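Long-range contacts in hypothetical protein Atu0741 (PDB 1ZHV), which is of unknown function but carries two successive ACT-like domains, a fold that in many relatives serves to bind small regulatory ligands such as amino acids: residues L6-G11 and S63-Q68; P25-G30 and L43-L48; S84-N89 and D116-A121. All coordinates share one frame; numbering follows the deposited sequence.

Contact 1 of 3, residues L6-G11 and S63-Q68; sequences LKILNG and SCFKFQ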
loop_
_atom_site.group_PDB
_atom_site.type_symbol
_atom_site.label_atom_id
_atom_site.label_comp_id
_atom_site.label_asym_id
_atom_site.label_seq_id
_atom_site.Cartn_x
_atom_site.Cartn_y
_atom_site.Cartn_z
ATOM N N LEU A 6 5.357 -4.886 -9.971
ATOM C CA LEU A 6 4.395 -4.213 -9.105
ATOM C C LEU A 6 3.163 -3.798 -9.888
ATOM O O LEU A 6 3.261 -3.169 -10.942
ATOM C CB LEU A 6 5.017 -2.982 -8.439
ATOM C CG LEU A 6 6.183 -3.245 -7.483
ATOM C CD1 LEU A 6 7.487 -3.277 -8.268
ATOM C CD2 LEU A 6 6.230 -2.148 -6.426
ATOM N N LYS A 7 1.997 -4.139 -9.356
ATOM C CA LYS A 7 0.736 -3.824 -10.009
ATOM C C LYS A 7 -0.020 -2.770 -9.216
ATOM O O LYS A 7 -0.346 -2.970 -8.048
ATOM C CB LYS A 7 -0.105 -5.096 -10.121
ATOM C CG LYS A 7 -1.455 -4.914 -10.775
ATOM C CD LYS A 7 -2.234 -6.218 -10.771
ATOM C CE LYS A 7 -3.573 -6.054 -11.473
ATOM N NZ LYS A 7 -4.359 -7.320 -11.467
ATOM N N ILE A 8 -0.308 -1.645 -9.856
ATOM C CA ILE A 8 -1.021 -0.589 -9.164
ATOM C C ILE A 8 -2.485 -0.976 -8.984
ATOM O O ILE A 8 -3.050 -1.711 -9.799
ATOM C CB ILE A 8 -0.917 0.746 -9.952
ATOM C CG1 ILE A 8 -1.272 1.923 -9.042
ATOM C CG2 ILE A 8 -1.862 0.726 -11.152
ATOM C CD1 ILE A 8 -0.991 3.277 -9.661
ATOM N N LEU A 9 -3.078 -0.520 -7.886
ATOM C CA LEU A 9 -4.491 -0.760 -7.625
ATOM C C LEU A 9 -5.222 0.551 -7.878
ATOM O O LEU A 9 -4.655 1.635 -7.710
ATOM C CB LEU A 9 -4.741 -1.198 -6.172
ATOM C CG LEU A 9 -4.412 -2.627 -5.737
ATOM C CD1 LEU A 9 -2.909 -2.863 -5.808
ATOM C CD2 LEU A 9 -4.910 -2.839 -4.311
ATOM N N ASN A 10 -6.479 0.435 -8.286
ATOM C CA ASN A 10 -7.314 1.596 -8.537
ATOM C C ASN A 10 -7.790 2.154 -7.199
ATOM O O ASN A 10 -7.832 1.425 -6.204
ATOM C CB ASN A 10 -8.537 1.207 -9.378
ATOM C CG ASN A 10 -9.413 2.394 -9.700
ATOM O OD1 ASN A 10 -8.945 3.372 -10.279
ATOM N ND2 ASN A 10 -10.681 2.328 -9.316
ATOM N N GLY A 11 -8.123 3.443 -7.169
ATOM C CA GLY A 11 -8.640 4.040 -5.949
ATOM C C GLY A 11 -7.671 4.781 -5.050
ATOM O O GLY A 11 -6.456 4.572 -5.082
ATOM N N SER A 63 -1.782 5.649 -2.478
ATOM C CA SER A 63 -1.958 4.770 -3.631
ATOM C C SER A 63 -1.346 3.429 -3.243
ATOM O O SER A 63 -0.333 3.387 -2.538
ATOM C CB SER A 63 -1.243 5.335 -4.861
ATOM O OG SER A 63 -1.824 6.566 -5.264
ATOM N N CYS A 64 -1.952 2.343 -3.713
ATOM C CA CYS A 64 -1.499 1.000 -3.372
ATOM C C CYS A 64 -0.996 0.170 -4.548
ATOM O O CYS A 64 -1.546 0.231 -5.650
ATOM C CB CYS A 64 -2.646 0.262 -2.675
ATOM S SG CYS A 64 -2.217 -1.327 -1.952
ATOM N N PHE A 65 0.057 -0.604 -4.289
ATOM C CA PHE A 65 0.664 -1.497 -5.279
ATOM C C PHE A 65 0.737 -2.898 -4.702
ATOM O O PHE A 65 1.010 -3.074 -3.516
ATOM C CB PHE A 65 2.104 -1.097 -5.616
ATOM C CG PHE A 65 2.224 0.135 -6.448
ATOM C CD1 PHE A 65 2.252 1.389 -5.853
ATOM C CD2 PHE A 65 2.341 0.040 -7.832
ATOM C CE1 PHE A 65 2.403 2.539 -6.626
ATOM C CE2 PHE A 65 2.491 1.183 -8.614
ATOM C CZ PHE A 65 2.523 2.432 -8.012
ATOM N N LYS A 66 0.515 -3.895 -5.549
ATOM C CA LYS A 66 0.611 -5.279 -5.121
ATOM C C LYS A 66 1.899 -5.864 -5.688
ATOM O O LYS A 66 2.219 -5.632 -6.856
ATOM C CB LYS A 66 -0.572 -6.086 -5.657
ATOM C CG LYS A 66 -0.516 -7.567 -5.298
ATOM C CD LYS A 66 -1.659 -8.318 -5.954
ATOM C CE LYS A 66 -1.368 -8.576 -7.417
ATOM N NZ LYS A 66 -0.255 -9.555 -7.569
ATOM N N PHE A 67 2.656 -6.585 -4.861
ATOM C CA PHE A 67 3.867 -7.251 -5.347
ATOM C C PHE A 67 3.282 -8.471 -6.068
ATOM O O PHE A 67 2.560 -9.265 -5.458
ATOM C CB PHE A 67 4.755 -7.722 -4.189
ATOM C CG PHE A 67 5.599 -6.637 -3.563
ATOM C CD1 PHE A 67 5.041 -5.431 -3.159
ATOM C CD2 PHE A 67 6.952 -6.858 -3.320
ATOM C CE1 PHE A 67 5.819 -4.467 -2.518
ATOM C CE2 PHE A 67 7.735 -5.905 -2.683
ATOM C CZ PHE A 67 7.169 -4.704 -2.278
ATOM N N GLN A 68 3.608 -8.620 -7.350
ATOM C CA GLN A 68 3.063 -9.693 -8.190
ATOM C C GLN A 68 3.742 -11.043 -8.412
ATOM O O GLN A 68 4.942 -11.239 -8.169
ATOM C CB GLN A 68 2.771 -9.134 -9.574
ATOM C CG GLN A 68 1.572 -8.239 -9.668
ATOM C CD GLN A 68 1.373 -7.747 -11.080
ATOM O OE1 GLN A 68 2.219 -7.042 -11.621
ATOM N NE2 GLN A 68 0.261 -8.125 -11.693
HETATM O O HOH W 1 -4.275 2.742 -5.267
HETATM O O HOH W 2 -4.458 6.201 -6.397
#

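Contact 2 of 3, residues P25-G30 and L43-L48; sequences PAWADG and LSIVCL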
loop_
_atom_site.group_PDB
_atom_site.type_symbol
_atom_site.label_atom_id
_atom_site.label_comp_id
_atom_site.label_asym_id
_atom_site.label_seq_id
_atom_site.Cartn_x
_atom_site.Cartn_y
_atom_site.Cartn_z
ATOM N N PRO A 25 -14.983 -1.453 12.810
ATOM C CA PRO A 25 -16.143 -0.758 12.250
ATOM C C PRO A 25 -16.715 -1.454 11.022
ATOM O O PRO A 25 -16.004 -2.164 10.305
ATOM C CB PRO A 25 -15.590 0.629 11.933
ATOM C CG PRO A 25 -14.173 0.325 11.547
ATOM C CD PRO A 25 -13.758 -0.653 12.629
ATOM N N ALA A 26 -18.007 -1.239 10.790
ATOM C CA ALA A 26 -18.701 -1.844 9.663
ATOM C C ALA A 26 -18.180 -1.343 8.324
ATOM O O ALA A 26 -18.326 -2.017 7.309
ATOM C CB ALA A 26 -20.195 -1.569 9.769
ATOM N N TRP A 27 -17.573 -0.160 8.322
ATOM C CA TRP A 27 -17.057 0.415 7.086
ATOM C C TRP A 27 -15.659 -0.057 6.704
ATOM O O TRP A 27 -15.186 0.238 5.610
ATOM C CB TRP A 27 -17.049 1.947 7.174
ATOM C CG TRP A 27 -16.306 2.509 8.354
ATOM C CD1 TRP A 27 -16.848 2.970 9.517
ATOM C CD2 TRP A 27 -14.887 2.680 8.478
ATOM N NE1 TRP A 27 -15.860 3.421 10.360
ATOM C CE2 TRP A 27 -14.646 3.255 9.747
ATOM C CE3 TRP A 27 -13.795 2.403 7.641
ATOM C CZ2 TRP A 27 -13.357 3.561 10.202
ATOM C CZ3 TRP A 27 -12.515 2.705 8.093
ATOM C CH2 TRP A 27 -12.308 3.279 9.363
ATOM N N ALA A 28 -15.003 -0.794 7.594
ATOM C CA ALA A 28 -13.640 -1.251 7.340
ATOM C C ALA A 28 -13.504 -2.250 6.202
ATOM O O ALA A 28 -12.775 -2.009 5.236
ATOM C CB ALA A 28 -13.041 -1.836 8.611
ATOM N N ASP A 29 -14.196 -3.375 6.317
ATOM C CA ASP A 29 -14.117 -4.396 5.291
ATOM C C ASP A 29 -15.071 -4.073 4.147
ATOM O O ASP A 29 -16.247 -3.766 4.360
ATOM C CB ASP A 29 -14.434 -5.766 5.894
ATOM C CG ASP A 29 -13.904 -6.905 5.053
ATOM O OD1 ASP A 29 -13.736 -6.708 3.831
ATOM O OD2 ASP A 29 -13.665 -7.998 5.606
ATOM N N GLY A 30 -14.552 -4.147 2.929
ATOM C CA GLY A 30 -15.357 -3.866 1.757
ATOM C C GLY A 30 -14.526 -4.237 0.553
ATOM O O GLY A 30 -13.670 -5.122 0.634
ATOM N N LEU A 43 -5.803 0.729 16.710
ATOM C CA LEU A 43 -6.568 -0.096 15.783
ATOM C C LEU A 43 -6.394 0.718 14.504
ATOM O O LEU A 43 -6.991 1.785 14.335
ATOM C CB LEU A 43 -8.048 -0.193 16.152
ATOM C CG LEU A 43 -8.862 -0.920 15.072
ATOM C CD1 LEU A 43 -8.337 -2.334 14.886
ATOM C CD2 LEU A 43 -10.331 -0.951 15.447
ATOM N N SER A 44 -5.534 0.221 13.624
ATOM C CA SER A 44 -5.212 0.894 12.373
ATOM C C SER A 44 -5.965 0.255 11.219
ATOM O O SER A 44 -6.021 -0.962 11.122
ATOM C CB SER A 44 -3.700 0.799 12.143
ATOM O OG SER A 44 -3.308 1.413 10.933
ATOM N N ILE A 45 -6.544 1.073 10.348
ATOM C CA ILE A 45 -7.291 0.547 9.211
ATOM C C ILE A 45 -6.938 1.213 7.889
ATOM O O ILE A 45 -7.076 2.425 7.735
ATOM C CB ILE A 45 -8.818 0.690 9.432
ATOM C CG1 ILE A 45 -9.236 -0.123 10.663
ATOM C CG2 ILE A 45 -9.577 0.246 8.178
ATOM C CD1 ILE A 45 -10.692 0.038 11.051
ATOM N N VAL A 46 -6.470 0.415 6.936
ATOM C CA VAL A 46 -6.168 0.927 5.609
ATOM C C VAL A 46 -7.293 0.440 4.708
ATOM O O VAL A 46 -7.596 -0.750 4.683
ATOM C CB VAL A 46 -4.845 0.370 5.054
ATOM C CG1 VAL A 46 -4.610 0.895 3.638
ATOM C CG2 VAL A 46 -3.699 0.756 5.970
ATOM N N CYS A 47 -7.928 1.359 3.990
ATOM C CA CYS A 47 -8.999 0.997 3.070
ATOM C C CYS A 47 -9.299 2.188 2.179
ATOM O O CYS A 47 -8.718 3.259 2.349
ATOM C CB CYS A 47 -10.262 0.575 3.834
ATOM S SG CYS A 47 -11.113 1.865 4.769
ATOM N N LEU A 48 -10.189 1.995 1.215
ATOM C CA LEU A 48 -10.549 3.078 0.312
ATOM C C LEU A 48 -11.067 4.257 1.128
ATOM O O LEU A 48 -11.924 4.098 1.996
ATOM C CB LEU A 48 -11.600 2.594 -0.690
ATOM C CG LEU A 48 -11.055 1.614 -1.734
ATOM C CD1 LEU A 48 -12.188 1.020 -2.552
ATOM C CD2 LEU A 48 -10.072 2.344 -2.638
#

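Contact 3 of 3, residues S84-N89 and D116-A121; sequences SPLSTN and DLLANA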
loop_
_atom_site.group_PDB
_atom_site.type_symbol
_atom_site.label_atom_id
_atom_site.label_comp_id
_atom_site.label_asym_id
_atom_site.label_seq_id
_atom_site.Cartn_x
_atom_site.Cartn_y
_atom_site.Cartn_z
ATOM N N SER A 84 14.135 0.213 -0.836
ATOM C CA SER A 84 15.427 0.899 -0.776
ATOM C C SER A 84 15.485 2.130 -1.688
ATOM O O SER A 84 15.850 3.221 -1.243
ATOM C CB SER A 84 16.564 -0.060 -1.136
ATOM O OG SER A 84 17.821 0.588 -1.000
ATOM N N PRO A 85 15.133 1.977 -2.976
ATOM C CA PRO A 85 15.184 3.153 -3.856
ATOM C C PRO A 85 14.198 4.256 -3.485
ATOM O O PRO A 85 14.403 5.422 -3.820
ATOM C CB PRO A 85 14.926 2.568 -5.245
ATOM C CG PRO A 85 14.177 1.297 -4.968
ATOM C CD PRO A 85 14.849 0.751 -3.741
ATOM N N LEU A 86 13.130 3.896 -2.786
ATOM C CA LEU A 86 12.142 4.888 -2.384
ATOM C C LEU A 86 12.569 5.622 -1.112
ATOM O O LEU A 86 12.627 6.854 -1.076
ATOM C CB LEU A 86 10.778 4.217 -2.172
ATOM C CG LEU A 86 10.202 3.490 -3.393
ATOM C CD1 LEU A 86 8.844 2.886 -3.051
ATOM C CD2 LEU A 86 10.079 4.474 -4.561
ATOM N N SER A 87 12.889 4.857 -0.073
ATOM C CA SER A 87 13.293 5.428 1.205
ATOM C C SER A 87 14.563 6.266 1.137
ATOM O O SER A 87 14.670 7.285 1.822
ATOM C CB SER A 87 13.459 4.318 2.244
ATOM O OG SER A 87 12.218 3.687 2.502
ATOM N N THR A 88 15.517 5.843 0.314
ATOM C CA THR A 88 16.773 6.574 0.174
ATOM C C THR A 88 16.565 7.854 -0.627
ATOM O O THR A 88 17.436 8.723 -0.655
ATOM C CB THR A 88 17.853 5.724 -0.529
ATOM O OG1 THR A 88 17.393 5.337 -1.828
ATOM C CG2 THR A 88 18.166 4.477 0.288
ATOM N N ASN A 89 15.406 7.982 -1.262
ATOM C CA ASN A 89 15.126 9.172 -2.057
ATOM C C ASN A 89 13.936 10.013 -1.591
ATOM O O ASN A 89 13.234 10.624 -2.398
ATOM C CB ASN A 89 14.984 8.779 -3.532
ATOM C CG ASN A 89 16.315 8.372 -4.149
ATOM O OD1 ASN A 89 17.234 9.191 -4.269
ATOM N ND2 ASN A 89 16.435 7.109 -4.527
ATOM N N ASP A 116 9.249 6.332 -11.425
ATOM C CA ASP A 116 10.550 6.584 -12.047
ATOM C C ASP A 116 11.658 5.871 -11.280
ATOM O O ASP A 116 12.524 5.235 -11.879
ATOM C CB ASP A 116 10.876 8.083 -12.097
ATOM C CG ASP A 116 10.042 8.835 -13.112
ATOM O OD1 ASP A 116 9.570 8.209 -14.087
ATOM O OD2 ASP A 116 9.878 10.061 -12.944
ATOM N N LEU A 117 11.622 5.976 -9.956
ATOM C CA LEU A 117 12.637 5.356 -9.118
ATOM C C LEU A 117 12.619 3.837 -9.184
ATOM O O LEU A 117 13.673 3.210 -9.238
ATOM C CB LEU A 117 12.473 5.811 -7.667
ATOM C CG LEU A 117 12.747 7.297 -7.412
ATOM C CD1 LEU A 117 12.318 7.647 -6.001
ATOM C CD2 LEU A 117 14.224 7.610 -7.622
ATOM N N LEU A 118 11.432 3.243 -9.191
ATOM C CA LEU A 118 11.347 1.790 -9.247
ATOM C C LEU A 118 11.794 1.248 -10.603
ATOM O O LEU A 118 12.451 0.210 -10.674
ATOM C CB LEU A 118 9.927 1.324 -8.924
ATOM C CG LEU A 118 9.513 1.590 -7.474
ATOM C CD1 LEU A 118 8.075 1.154 -7.258
ATOM C CD2 LEU A 118 10.447 0.843 -6.529
ATOM N N ALA A 119 11.448 1.944 -11.679
ATOM C CA ALA A 119 11.862 1.491 -13.004
ATOM C C ALA A 119 13.383 1.555 -13.122
ATOM O O ALA A 119 14.020 0.622 -13.610
ATOM C CB ALA A 119 11.215 2.343 -14.084
ATOM N N ASN A 120 13.974 2.654 -12.664
ATOM C CA ASN A 120 15.425 2.795 -12.734
ATOM C C ASN A 120 16.110 1.689 -11.932
ATOM O O ASN A 120 17.207 1.244 -12.277
ATOM C CB ASN A 120 15.852 4.175 -12.218
ATOM C CG ASN A 120 15.518 5.300 -13.201
ATOM O OD1 ASN A 120 15.732 6.481 -12.911
ATOM N ND2 ASN A 120 15.000 4.935 -14.368
ATOM N N ALA A 121 15.440 1.232 -10.873
ATOM C CA ALA A 121 15.970 0.172 -10.016
ATOM C C ALA A 121 15.800 -1.219 -10.639
ATOM O O ALA A 121 16.216 -2.226 -10.062
ATOM C CB ALA A 121 15.294 0.231 -8.645
#

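Contact 1 of 3, residues L6-G11 and S63-Q68
The Phe65 ring carries Ile8 on one of its faces: Ile8 CG1 stands 4.1 Å from the ring centroid and 22° off the normal, a CH-pi contact displaced toward the CE2-CZ rim. With CG1 anti to the backbone N (chi1 -162°), the Ile8 chain is carried out across the ring and CD1 reaches as far as CZ. Leu6 comes in obliquely at the atom next to CE2, its CB 4.1 Å from Phe65 CD2.

The backbone explains this clustering. Ile8 and Phe65 form an antiparallel non-hydrogen-bonded pair, as do Leu6 and Phe67, and all four side chains share one face of the sheet. Between them lies the hydrogen-bonded pair of Lys7 and Lys66, closed by Lys7 N to Lys66 O at 2.9 Å and by a return bond from Lys66 N to Lys7 O at 2.8 Å. Both lysines leave on the other face.

Beyond Leu9, whose N still reaches Cys64 O at 2.8 Å, the two chains draw apart. Here one water bridges them, donating to Leu9 O and Gly11 O while accepting from Cys64 N at 2.8 Å.

Strand 57-67 runs between strand 5-8 and strand 102-107, bonding to the latter through Ser63 and Phe65. Leu111 and Leu118 of helix 111-120, with Val82 of helix 78-87, cover the Leu6, Ile8 and Phe65 face.

Contact 2 of 3, residues P25-G30 and L43-L48
Ile45 is the hub of this contact, and its two branches divide the work unevenly, though both touch Ala28 and the indole. CD1 mainly meets the Pro25 ring, 3.5 Å from Pro25 CD and equally close to CG, and it lies 3.9 Å from Ala28 CB. The CG2 branch, anti to the backbone N, turns chiefly to the indole, where Trp27 CZ3 lies 3.8 Å from Ile45 CG2 in an oblique approach. Two residues along the strand, Cys47 brings its sulfur to the edge of the same six-membered ring: SG is 3.7 Å from Trp27 CZ3, and its direction from the centroid is 85° off the normal. This is an edge-on sulfur-aromatic contact; no hydrogen bond crosses between the segments.

The next shell brackets the indole. Pro25 CG lies over one face, toward the rim, and a type I turn, closed by Ala28 N to Pro25 O at 3.2 Å, holds the proline, tryptophan and alanine together. Arg51 fastens the far end of this turn by hydrogen bonds to Trp27 O and Ala28 O, while Ile52 and Pro53 pack on the indole.

Strands 13-18 and 35-38 flank strand 43-48 and are both antiparallel to it. The chain between those two makes a crossover over the sheet, which fits the first beta-alpha-beta unit of an ACT-like domain, with residues 25-30 supplying a loop in the layer where a helix normally packs.

Contact 3 of 3, residues S84-N89 and D116-A121
Pro85 O is held by the Asn89 amide and at the same time touches Leu117 of the other helix; the bond from Asn89 ND2 is 2.7 Å long and almost straight, in the carbonyl plane on a lone pair. One residue back, Ser84 O is gripped twice, by Thr88 OG1 at 2.7 Å and by Thr88 N, from opposite faces of its plane. These bonds tie up carbonyls near the C-terminal end of helix 78-87, where it packs beside helix 111-120 in the two-helix layer of an ACT-type alpha/beta sandwich.

No hydrogen bond crosses between the segments, and the packing is mostly apolar. Leu117 presents both methyls to the turn around Asn89: CD1 lies 3.8 Å from Asn89 CB, whereas CD2 is set against the amide that holds Pro85 O. Leu118 and Leu86 cross at about a right angle, with Leu118 CD2 4.1 Å from Leu86 CG. Leu86 CD2 in turn lies between the two leucines, near Leu118 CG and Leu117 CD1. Ile91 backs both Leu86 and Leu117 from the following loop.

Where helix 111-120 ends, the Pro85 ring touches Leu118 and, just past the last turn, Ala121, its CG being 4.1 Å from Leu118 CD2 and 4.0 Å from Ala121 CB.

How the contacts relate
Contact 1 lies nearest the centre of the chain and combines backbone pairing with an apolar face; contacts 2 and 3 have no hydrogen bonds across their segments and depend on side-chain packing. Contact 2, loop against strand in the N-terminal ACT-like domain, is the buried one. Contacts 1 and 3 are partly buried, contact 1 with its two lysines on the sheet face away from Leu6 and Ile8. Contacts 1 and 2 reach the same sheet, where Gly11 CA packs on Leu48 CD2, and the helices of contact 3 cover the Leu6 face of contact 1, Leu6 CD2 meeting Leu118 CD1 at 3.9 Å. Contacts 2 and 3 stay about 15 Å apart at their nearest atoms.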